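Local coordinates for protein sugar phosphate isomerase/epimerase (Parabacteroides distasonis, PDB 3L23) that binds a magnesium ion in a xylose isomerase-like TIM barrel and probably acts as a sugar phosphate isomerase or epimerase, at residues A49-G54 with A114-K119; Y109-A114 with K154-A159; M169-V174 with G223-V228. All coordinates share one frame; numbering follows the deposited sequence. Where two conformers were deposited one is given.

Contact 1: A49-G54 with A114-K119; sequences AGYGKG and AADHAK. With EDO (1,2-ethanediol), chain E.
Y51 meets D116 and H117 in a mixed aromatic and polar contact of the xylose isomerase-like TIM barrel, where the C-terminal end of barrel strand 45-52 meets the last turns of the outer helix 103-119. The tyrosine is the hub. Its CG lies anti to the backbone N (chi1 162°), which swings the ring toward the helix, its face to H117 and its hydroxyl end to D116.

H117 comes over one face of that ring. The imidazole points its edge inward, with CE1 above the ring centre and 3.5 Å from Y51 CG; the two centroids are 4.6 Å apart and the planes are inclined at 66°, a T-shaped (edge-to-face) pair. K53 N sits on the opposite face, offset toward the rim. D116 approaches differently, at the phenol end and in the plane of the ring. There Y51 OH donates to D116 OD2 over 2.5 Å, a very short bond, with ring and carboxylate turned 79° against each other. G54 N lies 3.5 Å from the same D116 OD2. A bound 1,2-ethanediol, probably from the crystallisation liquor, adds a weak bond of 3.4 Å from its O1 to Y51 OH.

The imidazole nitrogens are occupied beyond the pair: ND1 bonds to T113 O one turn back along the helix, and NE2 bonds to the hydroxyl of S78 near the end of the neighbouring strand 74-79. These two bonds fix the rotation of the ring whose CE1 faces the tyrosine. H117 also packs on L125 of strand 124-127 and on I158, so Y51 joins strand 45-52 to a helix already seated on the next strands of the barrel.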
ATOM      1  N   ALA A  49       0.673   8.958   1.402  1.00 29.90           N
ATOM      2  CA  ALA A  49       1.794   8.499   2.189  1.00 30.08           C
ATOM      3  C   ALA A  49       2.139   9.676   3.033  1.00 31.23           C
ATOM      4  O   ALA A  49       1.749  10.815   2.716  1.00 32.26           O
ATOM      5  CB  ALA A  49       2.972   8.131   1.325  1.00 29.28           C
ATOM      6  N   GLY A  50       2.834   9.442   4.132  1.00 30.41           N
ATOM      7  CA  GLY A  50       3.319  10.573   4.927  1.00 31.36           C
ATOM      8  C   GLY A  50       2.318  11.190   5.890  1.00 31.54           C
ATOM      9  O   GLY A  50       2.549  12.302   6.395  1.00 32.42           O
ATOM     10  N   TYR A  51       1.212  10.490   6.144  1.00 31.56           N
ATOM     11  CA  TYR A  51       0.311  10.900   7.211  1.00 31.81           C
ATOM     12  C   TYR A  51       1.014  10.818   8.585  1.00 32.51           C
ATOM     13  O   TYR A  51       1.727   9.859   8.880  1.00 33.21           O
ATOM     14  CB  TYR A  51      -0.959  10.052   7.256  1.00 31.92           C
ATOM     15  CG  TYR A  51      -1.665  10.177   8.597  1.00 32.57           C
ATOM     16  CD1 TYR A  51      -2.535  11.232   8.854  1.00 31.58           C
ATOM     17  CD2 TYR A  51      -1.421   9.261   9.631  1.00 33.56           C
ATOM     18  CE1 TYR A  51      -3.139  11.385  10.103  1.00 31.34           C
ATOM     19  CE2 TYR A  51      -2.037   9.396  10.876  1.00 30.82           C
ATOM     20  CZ  TYR A  51      -2.896  10.452  11.095  1.00 30.95           C
ATOM     21  OH  TYR A  51      -3.518  10.625  12.306  1.00 32.65           O
ATOM     22  N   GLY A  52       0.812  11.821   9.418  1.00 32.10           N
ATOM     23  CA  GLY A  52       1.198  11.735  10.810  1.00 33.52           C
ATOM     24  C   GLY A  52       0.641  12.897  11.601  1.00 34.68           C
ATOM     25  O   GLY A  52       0.748  14.019  11.164  1.00 34.91           O
ATOM     26  N   LYS A  53       0.082  12.613  12.768  1.00 36.36           N
ATOM     27  CA  LYS A  53      -0.418  13.625  13.668  1.00 37.73           C
ATOM     28  C   LYS A  53      -1.273  14.706  12.970  1.00 36.87           C
ATOM     29  O   LYS A  53      -1.013  15.884  13.088  1.00 37.81           O
ATOM     30  CB  LYS A  53       0.791  14.235  14.401  1.00 38.52           C
ATOM     31  CG  LYS A  53       1.660  13.160  15.101  1.00 41.15           C
ATOM     32  CD  LYS A  53       2.838  13.744  15.893  1.00 40.82           C
ATOM     33  CE  LYS A  53       3.446  12.663  16.813  1.00 42.34           C
ATOM     34  NZ  LYS A  53       4.289  13.221  17.907  1.00 45.01           N
ATOM     35  N   GLY A  54      -2.299  14.274  12.242  1.00 36.09           N
ATOM     36  CA  GLY A  54      -3.225  15.180  11.597  1.00 34.66           C
ATOM     37  C   GLY A  54      -2.691  15.956  10.417  1.00 33.81           C
ATOM     38  O   GLY A  54      -3.316  16.953  10.015  1.00 33.99           O
ATOM     39  N   ALA A 114      -7.168   5.964  12.512  1.00 27.86           N
ATOM     40  CA  ALA A 114      -8.426   5.636  11.846  1.00 28.59           C
ATOM     41  C   ALA A 114      -9.450   6.774  12.022  1.00 28.85           C
ATOM     42  O   ALA A 114     -10.162   7.122  11.065  1.00 30.26           O
ATOM     43  CB  ALA A 114      -8.999   4.303  12.376  1.00 28.27           C
ATOM     44  N   ALA A 115      -9.495   7.374  13.214  1.00 29.12           N
ATOM     45  CA  ALA A 115     -10.365   8.520  13.470  1.00 28.81           C
ATOM     46  C   ALA A 115     -10.057   9.656  12.498  1.00 29.81           C
ATOM     47  O   ALA A 115     -10.984  10.221  11.907  1.00 30.27           O
ATOM     48  CB  ALA A 115     -10.253   8.997  14.929  1.00 28.36           C
ATOM     49  N   ASP A 116      -8.768   9.948  12.295  1.00 29.33           N
ATOM     50  CA  ASP A 116      -8.331  10.964  11.336  1.00 29.42           C
ATOM     51  C   ASP A 116      -8.721  10.611   9.915  1.00 29.53           C
ATOM     52  O   ASP A 116      -9.180  11.465   9.172  1.00 31.08           O
ATOM     53  CB  ASP A 116      -6.802  11.207  11.418  1.00 29.18           C
ATOM     54  CG  ASP A 116      -6.402  12.218  12.516  1.00 30.69           C
ATOM     55  OD1 ASP A 116      -7.286  12.848  13.140  1.00 31.07           O
ATOM     56  OD2 ASP A 116      -5.179  12.415  12.725  1.00 32.44           O
ATOM     57  N   HIS A 117      -8.539   9.357   9.537  1.00 30.02           N
ATOM     58  CA  HIS A 117      -8.847   8.942   8.156  1.00 30.84           C
ATOM     59  C   HIS A 117     -10.348   8.876   7.882  1.00 31.48           C
ATOM     60  O   HIS A 117     -10.743   9.081   6.733  1.00 31.18           O
ATOM     61  CB  HIS A 117      -8.119   7.665   7.793  1.00 30.62           C
ATOM     62  CG  HIS A 117      -6.664   7.900   7.555  1.00 30.80           C
ATOM     63  ND1 HIS A 117      -5.758   8.048   8.585  1.00 29.99           N
ATOM     64  CD2 HIS A 117      -5.963   8.058   6.411  1.00 31.25           C
ATOM     65  CE1 HIS A 117      -4.558   8.273   8.083  1.00 32.67           C
ATOM     66  NE2 HIS A 117      -4.653   8.297   6.765  1.00 31.70           N
ATOM     67  N   ALA A 118     -11.165   8.656   8.922  1.00 32.22           N
ATOM     68  CA  ALA A 118     -12.608   8.767   8.791  1.00 32.64           C
ATOM     69  C   ALA A 118     -12.949  10.226   8.471  1.00 32.97           C
ATOM     70  O   ALA A 118     -13.761  10.507   7.596  1.00 33.50           O
ATOM     71  CB  ALA A 118     -13.328   8.300  10.062  1.00 32.97           C
ATOM     72  N   LYS A 119     -12.317  11.170   9.165  1.00 32.97           N
ATOM     73  CA  LYS A 119     -12.544  12.575   8.868  1.00 33.14           C
ATOM     74  C   LYS A 119     -12.092  12.937   7.464  1.00 33.58           C
ATOM     75  O   LYS A 119     -12.697  13.817   6.836  1.00 33.41           O
ATOM     76  CB  LYS A 119     -11.856  13.472   9.885  1.00 32.73           C
ATOM     77  CG  LYS A 119     -12.468  13.404  11.256  1.00 34.15           C
TER
HETATM   78  C1  EDO E   4      -0.488   9.068  15.044  1.00 48.40           C
HETATM   79  O1  EDO E   4      -1.902   9.080  14.910  1.00 48.87           O
HETATM   80  C2  EDO E   4       0.070   9.401  13.677  1.00 48.75           C
HETATM   81  O2  EDO E   4       1.377   9.963  13.754  1.00 48.25           O

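Contact 2: Y109-A114 with K154-A159; sequences YWKATA and KAEGIA. With EDO (1,2-ethanediol), chain E.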
ATOM      1  N   TYR A 109      -2.442   3.712  18.383  1.00 29.82           N
ATOM      2  CA  TYR A 109      -2.101   4.270  17.097  1.00 30.21           C
ATOM      3  C   TYR A 109      -3.246   4.090  16.127  1.00 29.21           C
ATOM      4  O   TYR A 109      -3.632   5.033  15.443  1.00 28.70           O
ATOM      5  CB  TYR A 109      -0.860   3.591  16.499  1.00 30.69           C
ATOM      6  CG  TYR A 109      -0.550   4.110  15.133  1.00 29.63           C
ATOM      7  CD1 TYR A 109       0.222   5.253  14.962  1.00 30.13           C
ATOM      8  CD2 TYR A 109      -1.057   3.492  14.012  1.00 30.80           C
ATOM      9  CE1 TYR A 109       0.454   5.771  13.726  1.00 30.64           C
ATOM     10  CE2 TYR A 109      -0.811   3.996  12.799  1.00 31.70           C
ATOM     11  CZ  TYR A 109      -0.040   5.114  12.650  1.00 30.82           C
ATOM     12  OH  TYR A 109       0.139   5.601  11.364  1.00 33.91           O
ATOM     13  N   TRP A 110      -3.776   2.878  16.037  1.00 28.41           N
ATOM     14  CA  TRP A 110      -4.826   2.621  15.054  1.00 28.94           C
ATOM     15  C   TRP A 110      -6.092   3.445  15.353  1.00 29.32           C
ATOM     16  O   TRP A 110      -6.714   3.962  14.429  1.00 30.09           O
ATOM     17  CB  TRP A 110      -5.147   1.119  14.923  1.00 28.72           C
ATOM     18  CG  TRP A 110      -4.083   0.411  14.143  1.00 27.93           C
ATOM     19  CD1 TRP A 110      -3.297  -0.583  14.573  1.00 28.21           C
ATOM     20  CD2 TRP A 110      -3.687   0.692  12.786  1.00 27.69           C
ATOM     21  NE1 TRP A 110      -2.414  -0.959  13.594  1.00 29.65           N
ATOM     22  CE2 TRP A 110      -2.634  -0.191  12.475  1.00 27.82           C
ATOM     23  CE3 TRP A 110      -4.127   1.603  11.813  1.00 28.57           C
ATOM     24  CZ2 TRP A 110      -2.030  -0.207  11.222  1.00 30.32           C
ATOM     25  CZ3 TRP A 110      -3.521   1.613  10.593  1.00 30.40           C
ATOM     26  CH2 TRP A 110      -2.475   0.707  10.301  1.00 29.34           C
ATOM     27  N   LYS A 111      -6.460   3.557  16.619  1.00 29.60           N
ATOM     28  CA  LYS A 111      -7.642   4.353  16.986  1.00 30.35           C
ATOM     29  C   LYS A 111      -7.510   5.816  16.504  1.00 30.07           C
ATOM     30  O   LYS A 111      -8.385   6.318  15.797  1.00 30.63           O
ATOM     31  CB  LYS A 111      -7.910   4.313  18.490  1.00 30.78           C
ATOM     32  CG  LYS A 111      -9.138   5.134  18.879  1.00 31.03           C
ATOM     33  CD  LYS A 111      -9.616   4.835  20.260  1.00 32.71           C
ATOM     34  CE  LYS A 111     -10.866   5.693  20.629  1.00 33.31           C
ATOM     35  NZ  LYS A 111     -11.148   5.538  22.031  1.00 37.10           N
ATOM     36  N   ALA A 112      -6.409   6.463  16.867  1.00 29.71           N
ATOM     37  CA  ALA A 112      -6.168   7.873  16.491  1.00 29.85           C
ATOM     38  C   ALA A 112      -6.045   8.050  14.988  1.00 30.01           C
ATOM     39  O   ALA A 112      -6.594   8.988  14.419  1.00 30.35           O
ATOM     40  CB  ALA A 112      -4.926   8.365  17.165  1.00 30.28           C
ATOM     41  N   THR A 113      -5.306   7.160  14.337  1.00 28.68           N
ATOM     42  CA  THR A 113      -5.107   7.224  12.898  1.00 27.73           C
ATOM     43  C   THR A 113      -6.402   6.963  12.113  1.00 28.11           C
ATOM     44  O   THR A 113      -6.706   7.691  11.158  1.00 27.30           O
ATOM     45  CB  THR A 113      -3.996   6.232  12.522  1.00 27.69           C
ATOM     46  OG1 THR A 113      -2.835   6.597  13.289  1.00 28.92           O
ATOM     47  CG2 THR A 113      -3.689   6.236  11.000  1.00 27.29           C
ATOM     48  N   ALA A 114      -7.168   5.964  12.512  1.00 27.86           N
ATOM     49  CA  ALA A 114      -8.426   5.636  11.846  1.00 28.59           C
ATOM     50  C   ALA A 114      -9.450   6.774  12.022  1.00 28.85           C
ATOM     51  O   ALA A 114     -10.162   7.122  11.065  1.00 30.26           O
ATOM     52  CB  ALA A 114      -8.999   4.303  12.376  1.00 28.27           C
ATOM     53  N   LYS A 154     -12.542  -0.288  12.140  1.00 29.84           N
ATOM     54  CA  LYS A 154     -13.979  -0.280  11.797  1.00 30.57           C
ATOM     55  C   LYS A 154     -14.804   0.512  12.791  1.00 31.14           C
ATOM     56  O   LYS A 154     -15.779   1.179  12.402  1.00 32.41           O
ATOM     57  CB  LYS A 154     -14.524  -1.707  11.679  1.00 30.62           C
ATOM     58  CG  LYS A 154     -13.986  -2.507  10.520  1.00 30.55           C
ATOM     59  CD  LYS A 154     -14.823  -3.743  10.261  1.00 31.44           C
ATOM     60  CE  LYS A 154     -14.228  -4.615   9.154  1.00 32.79           C
ATOM     61  NZ  LYS A 154     -15.169  -5.706   8.773  1.00 35.53           N
ATOM     62  N   ALA A 155     -14.413   0.456  14.067  1.00 30.19           N
ATOM     63  CA  ALA A 155     -15.110   1.156  15.167  1.00 30.36           C
ATOM     64  C   ALA A 155     -14.973   2.673  15.067  1.00 30.50           C
ATOM     65  O   ALA A 155     -15.783   3.405  15.652  1.00 30.08           O
ATOM     66  CB  ALA A 155     -14.601   0.680  16.504  1.00 29.91           C
ATOM     67  N   GLU A 156     -13.927   3.137  14.384  1.00 30.68           N
ATOM     68  CA  GLU A 156     -13.736   4.555  14.084  1.00 31.42           C
ATOM     69  C   GLU A 156     -14.427   4.989  12.791  1.00 31.95           C
ATOM     70  O   GLU A 156     -14.414   6.186  12.452  1.00 33.65           O
ATOM     71  CB  GLU A 156     -12.239   4.902  14.026  1.00 31.58           C
ATOM     72  CG  GLU A 156     -11.540   4.741  15.355  1.00 31.26           C
ATOM     73  CD  GLU A 156     -12.210   5.499  16.479  1.00 32.86           C
ATOM     74  OE1 GLU A 156     -12.597   6.666  16.249  1.00 33.05           O
ATOM     75  OE2 GLU A 156     -12.373   4.932  17.589  1.00 32.89           O
ATOM     76  N   GLY A 157     -15.003   4.046  12.050  1.00 31.77           N
ATOM     77  CA  GLY A 157     -15.787   4.399  10.875  1.00 32.32           C
ATOM     78  C   GLY A 157     -15.277   4.029   9.512  1.00 32.94           C
ATOM     79  O   GLY A 157     -15.854   4.463   8.528  1.00 33.69           O
ATOM     80  N   ILE A 158     -14.205   3.242   9.435  1.00 33.08           N
ATOM     81  CA  ILE A 158     -13.651   2.793   8.159  1.00 32.79           C
ATOM     82  C   ILE A 158     -14.042   1.326   7.969  1.00 32.37           C
ATOM     83  O   ILE A 158     -13.398   0.433   8.496  1.00 32.14           O
ATOM     84  CB  ILE A 158     -12.127   3.012   8.120  1.00 32.88           C
ATOM     85  CG1 ILE A 158     -11.824   4.512   8.350  1.00 33.12           C
ATOM     86  CG2 ILE A 158     -11.536   2.563   6.796  1.00 32.24           C
ATOM     87  CD1 ILE A 158     -10.343   4.878   8.289  1.00 34.83           C
ATOM     88  N   ALA A 159     -15.130   1.109   7.235  1.00 32.54           N
ATOM     89  CA  ALA A 159     -15.782  -0.187   7.148  1.00 32.35           C
ATOM     90  C   ALA A 159     -14.926  -1.277   6.531  1.00 32.27           C
ATOM     91  O   ALA A 159     -15.164  -2.462   6.766  1.00 32.12           O
ATOM     92  CB  ALA A 159     -17.059  -0.058   6.373  1.00 32.77           C
TER
HETATM   93  C1  EDO E   4      -0.488   9.068  15.044  1.00 48.40           C
HETATM   94  O1  EDO E   4      -1.902   9.080  14.910  1.00 48.87           O
HETATM   95  C2  EDO E   4       0.070   9.401  13.677  1.00 48.75           C
HETATM   96  O2  EDO E   4       1.377   9.963  13.754  1.00 48.25           O
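A114 and E156 bring the two backbones together, their CA atoms 5.9 Å apart. Segment 109-114 is regular helix, part of helix 103-119, whereas 154-159 carries the chain off the end of helix 136-155. That end is a Schellman motif: G157 takes up positive phi (112°), and its N bonds back to K154 O at 3.0 Å. Its backbone angles suit glycine, and the turn places E156 before it and I158 after it, both with CB pointing at the facing helix.

The methyl of A114 meets both. A114 CB stands 3.7 Å from E156 CB, while the I158 side chain reaches in at its tip, where CD1 comes within 3.6 Å of A114 O. The glutamate does not run straight on. With CG anti to the carbonyl carbon and a bend at chi2 (-54°), it folds its methylenes over the helix, CG lying 3.6 Å from K111 O. This brings the carboxylate obliquely across the extended K111 chain, and E156 OE2 ends 3.5 Å from K111 CE. On another side of the helix, T113 OG1 accepts a bond of 3.1 Å from O1 of the 1,2-ethanediol and donates to Y109 O. W110, buried, packs on A149, V152 and I153 of helix 136-155.

The chemistry is therefore chiefly apolar, alkyl groups meeting beside a charged pair at the surface. K111 NZ stays 4.6 Å from E156 OE2, so the opposite charges are near but not in contact; their attraction would probably favour this crossing, where K111 is exposed, without locking it, and within the two segments the packing rests on A114, I158 and the aliphatic part of E156.

Contact 3: M169-V174 with G223-V228; sequences MEFNRV and GQNDPV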
HETATM    1  N   MSE A 169       9.767  -9.211   1.240  1.00 30.83           N
HETATM    2  CA  MSE A 169      10.174  -9.935   2.442  1.00 31.63           C
HETATM    3  C   MSE A 169       9.126 -10.947   2.876  1.00 30.49           C
HETATM    4  O   MSE A 169       9.449 -11.918   3.562  1.00 30.79           O
HETATM    5  CB  MSE A 169      10.449  -8.999   3.642  1.00 32.72           C
HETATM    6  CG  MSE A 169      11.556  -7.957   3.485  1.00 34.76           C
HETATM    7 SE   MSE A 169      10.810  -6.339   2.555  0.75 44.86          SE
HETATM    8  CE  MSE A 169       9.081  -6.344   3.323  1.00 31.25           C
ATOM      9  N   GLU A 170       7.875 -10.677   2.543  1.00 29.99           N
ATOM     10  CA  GLU A 170       6.755 -11.574   2.897  1.00 30.02           C
ATOM     11  C   GLU A 170       6.887 -12.919   2.183  1.00 29.30           C
ATOM     12  O   GLU A 170       6.221 -13.888   2.537  1.00 28.21           O
ATOM     13  CB  GLU A 170       5.416 -10.913   2.572  1.00 29.85           C
ATOM     14  CG  GLU A 170       5.075  -9.676   3.374  1.00 29.99           C
ATOM     15  CD  GLU A 170       5.690  -8.380   2.900  1.00 31.54           C
ATOM     16  OE1 GLU A 170       6.534  -8.362   1.973  1.00 31.41           O
ATOM     17  OE2 GLU A 170       5.231  -7.339   3.417  1.00 31.36           O
ATOM     18  N   PHE A 171       7.704 -12.980   1.136  1.00 30.19           N
ATOM     19  CA  PHE A 171       7.912 -14.261   0.450  1.00 30.70           C
ATOM     20  C   PHE A 171       9.107 -15.025   0.958  1.00 31.07           C
ATOM     21  O   PHE A 171       9.383 -16.123   0.488  1.00 30.30           O
ATOM     22  CB  PHE A 171       7.880 -14.043  -1.068  1.00 30.07           C
ATOM     23  CG  PHE A 171       6.593 -13.471  -1.500  1.00 28.78           C
ATOM     24  CD1 PHE A 171       5.461 -14.259  -1.570  1.00 29.78           C
ATOM     25  CD2 PHE A 171       6.454 -12.095  -1.707  1.00 29.78           C
ATOM     26  CE1 PHE A 171       4.241 -13.698  -1.883  1.00 27.78           C
ATOM     27  CE2 PHE A 171       5.271 -11.552  -2.040  1.00 31.15           C
ATOM     28  CZ  PHE A 171       4.145 -12.335  -2.119  1.00 30.79           C
ATOM     29  N   ASN A 172       9.831 -14.467   1.929  1.00 32.60           N
ATOM     30  CA  ASN A 172      10.805 -15.253   2.664  1.00 33.34           C
ATOM     31  C   ASN A 172      10.075 -16.384   3.418  1.00 33.16           C
ATOM     32  O   ASN A 172       8.938 -16.236   3.822  1.00 30.97           O
ATOM     33  CB  ASN A 172      11.533 -14.417   3.713  1.00 34.93           C
ATOM     34  CG  ASN A 172      12.488 -13.388   3.129  1.00 37.93           C
ATOM     35  OD1 ASN A 172      12.979 -13.510   2.015  1.00 45.65           O
ATOM     36  ND2 ASN A 172      12.762 -12.368   3.917  1.00 44.36           N
ATOM     37  N   ARG A 173      10.755 -17.497   3.637  1.00 32.91           N
ATOM     38  CA  ARG A 173      10.119 -18.631   4.249  1.00 34.66           C
ATOM     39  C   ARG A 173      10.560 -18.712   5.700  1.00 36.45           C
ATOM     40  O   ARG A 173      11.700 -18.395   6.022  1.00 37.85           O
ATOM     41  CB  ARG A 173      10.470 -19.931   3.495  1.00 34.37           C
ATOM     42  CG  ARG A 173       9.890 -19.970   2.085  1.00 34.67           C
ATOM     43  CD  ARG A 173      10.374 -21.178   1.251  1.00 35.33           C
ATOM     44  NE  ARG A 173       9.768 -21.121  -0.079  1.00 38.85           N
ATOM     45  CZ  ARG A 173       8.573 -21.605  -0.401  1.00 38.63           C
ATOM     46  NH1 ARG A 173       7.827 -22.242   0.488  1.00 38.81           N
ATOM     47  NH2 ARG A 173       8.121 -21.447  -1.636  1.00 39.72           N
ATOM     48  N   VAL A 174       9.654 -19.100   6.573  1.00 37.58           N
ATOM     49  CA  VAL A 174      10.051 -19.430   7.929  1.00 39.65           C
ATOM     50  C   VAL A 174      10.202 -20.938   7.940  1.00 41.03           C
ATOM     51  O   VAL A 174       9.263 -21.692   7.625  1.00 41.60           O
ATOM     52  CB  VAL A 174       9.063 -18.894   8.987  1.00 39.15           C
ATOM     53  CG1 VAL A 174       9.030 -17.418   8.901  1.00 40.81           C
ATOM     54  CG2 VAL A 174       7.677 -19.447   8.813  1.00 38.39           C
ATOM     55  N   GLY A 223       9.668 -11.089  -5.144  1.00 27.44           N
ATOM     56  CA  GLY A 223       9.679 -12.198  -4.193  1.00 27.23           C
ATOM     57  C   GLY A 223       9.562 -13.591  -4.803  1.00 28.08           C
ATOM     58  O   GLY A 223       9.223 -14.556  -4.095  1.00 28.48           O
ATOM     59  N   GLN A 224       9.804 -13.671  -6.116  0.70 28.72           N
ATOM     60  CA  GLN A 224       9.834 -14.916  -6.887  0.70 29.66           C
ATOM     61  C   GLN A 224       8.455 -15.547  -7.023  0.70 29.29           C
ATOM     62  O   GLN A 224       8.351 -16.724  -7.375  0.70 29.49           O
ATOM     63  CB  GLN A 224      10.858 -15.910  -6.328  0.70 30.10           C
ATOM     64  CG  GLN A 224      12.260 -15.345  -6.266  0.70 31.91           C
ATOM     65  CD  GLN A 224      13.311 -16.308  -5.728  0.70 33.98           C
ATOM     66  OE1 GLN A 224      13.437 -17.453  -6.169  0.70 39.62           O
ATOM     67  NE2 GLN A 224      14.097 -15.824  -4.773  0.70 41.23           N
ATOM     68  N   ASN A 225       7.415 -14.761  -6.791  1.00 29.60           N
ATOM     69  CA  ASN A 225       6.021 -15.245  -6.869  1.00 30.14           C
ATOM     70  C   ASN A 225       5.226 -14.542  -7.970  1.00 30.56           C
ATOM     71  O   ASN A 225       5.582 -13.470  -8.463  1.00 30.78           O
ATOM     72  CB  ASN A 225       5.302 -15.108  -5.522  1.00 30.06           C
ATOM     73  CG  ASN A 225       5.670 -16.196  -4.562  1.00 30.92           C
ATOM     74  OD1 ASN A 225       4.899 -17.137  -4.406  1.00 30.97           O
ATOM     75  ND2 ASN A 225       6.885 -16.134  -3.971  1.00 29.27           N
ATOM     76  N   ASP A 226       4.106 -15.158  -8.348  1.00 30.73           N
ATOM     77  CA  ASP A 226       3.278 -14.666  -9.466  1.00 30.82           C
ATOM     78  C   ASP A 226       2.019 -14.006  -8.962  1.00 30.22           C
ATOM     79  O   ASP A 226       1.175 -14.699  -8.422  1.00 30.73           O
ATOM     80  CB  ASP A 226       2.881 -15.853 -10.335  1.00 31.72           C
ATOM     81  CG  ASP A 226       2.019 -15.468 -11.526  1.00 32.08           C
ATOM     82  OD1 ASP A 226       1.896 -14.261 -11.861  1.00 34.13           O
ATOM     83  OD2 ASP A 226       1.450 -16.421 -12.128  1.00 33.99           O
ATOM     84  N   PRO A 227       1.866 -12.685  -9.194  1.00 29.53           N
ATOM     85  CA  PRO A 227       0.675 -12.011  -8.717  1.00 28.86           C
ATOM     86  C   PRO A 227      -0.595 -12.510  -9.391  1.00 29.62           C
ATOM     87  O   PRO A 227      -1.664 -12.477  -8.789  1.00 30.19           O
ATOM     88  CB  PRO A 227       0.934 -10.551  -9.049  1.00 31.06           C
ATOM     89  CG  PRO A 227       1.894 -10.547 -10.135  1.00 30.35           C
ATOM     90  CD  PRO A 227       2.768 -11.752  -9.883  1.00 30.30           C
ATOM     91  N   VAL A 228      -0.487 -13.005 -10.612  1.00 29.30           N
ATOM     92  CA  VAL A 228      -1.679 -13.556 -11.277  1.00 30.24           C
ATOM     93  C   VAL A 228      -2.166 -14.824 -10.583  1.00 31.20           C
ATOM     94  O   VAL A 228      -3.355 -14.980 -10.333  1.00 30.27           O
ATOM     95  CB  VAL A 228      -1.406 -13.739 -12.763  1.00 30.54           C
ATOM     96  CG1 VAL A 228      -2.499 -14.569 -13.430  1.00 30.49           C
ATOM     97  CG2 VAL A 228      -1.256 -12.337 -13.436  1.00 28.53           C
TER
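N225 ND2, lying against the F171 ring, gives two hydrogen bonds, to G223 O (2.8 Å, N-H...O angle 150°) and to Q197 OE1. The first acceptor lies in the amide plane, though ND2 comes from above the carbonyl plane. This turn follows helix 217-222 of the TIM barrel, a helix that a Schellman motif ends, with Q224 as C-prime residue. From the 3-10 turn 169-171, F171 CB comes to 3.4 Å from the same G223 O.

The phenyl ring then slides under N225, whose CB lies over one face toward the rim, while the amide leans over the CD1 side with its plane only 27° from that of the ring. The paired bonds of ND2 help hold the amide in this attitude. F171 also meets the ring of Y199 and packs on T220, and its side chain is about 8 Å from that of the magnesium ligand D216. Beyond the turn, D226 is the N-cap of helix 227-233, its OD1 accepting from V228 N. The amide's closest approach to the ring is N225 ND2 to F171 CD1, at 3.4 Å.

How the contacts relate
From the N terminus, the chain runs through strand 45-52 into the first half of contact 1, makes strand 74-79, and closes that loop on the end of helix 103-119. Contact 2 opens on the preceding residues of the same helix and closes after helix 136-155, so the two cross and share A114. They also touch directly: H117 CB lies 3.6 Å from I158 CD1. They tie the end of strand 45-52, helix 103-119 and the end of helix 136-155 together. Contact 3 follows in series, joining the segment after strand 162-165 to the turn between helices 217-222 and 227-233. Its centre is about 30 Å from that of contact 1, on the opposite side of the chain's centre.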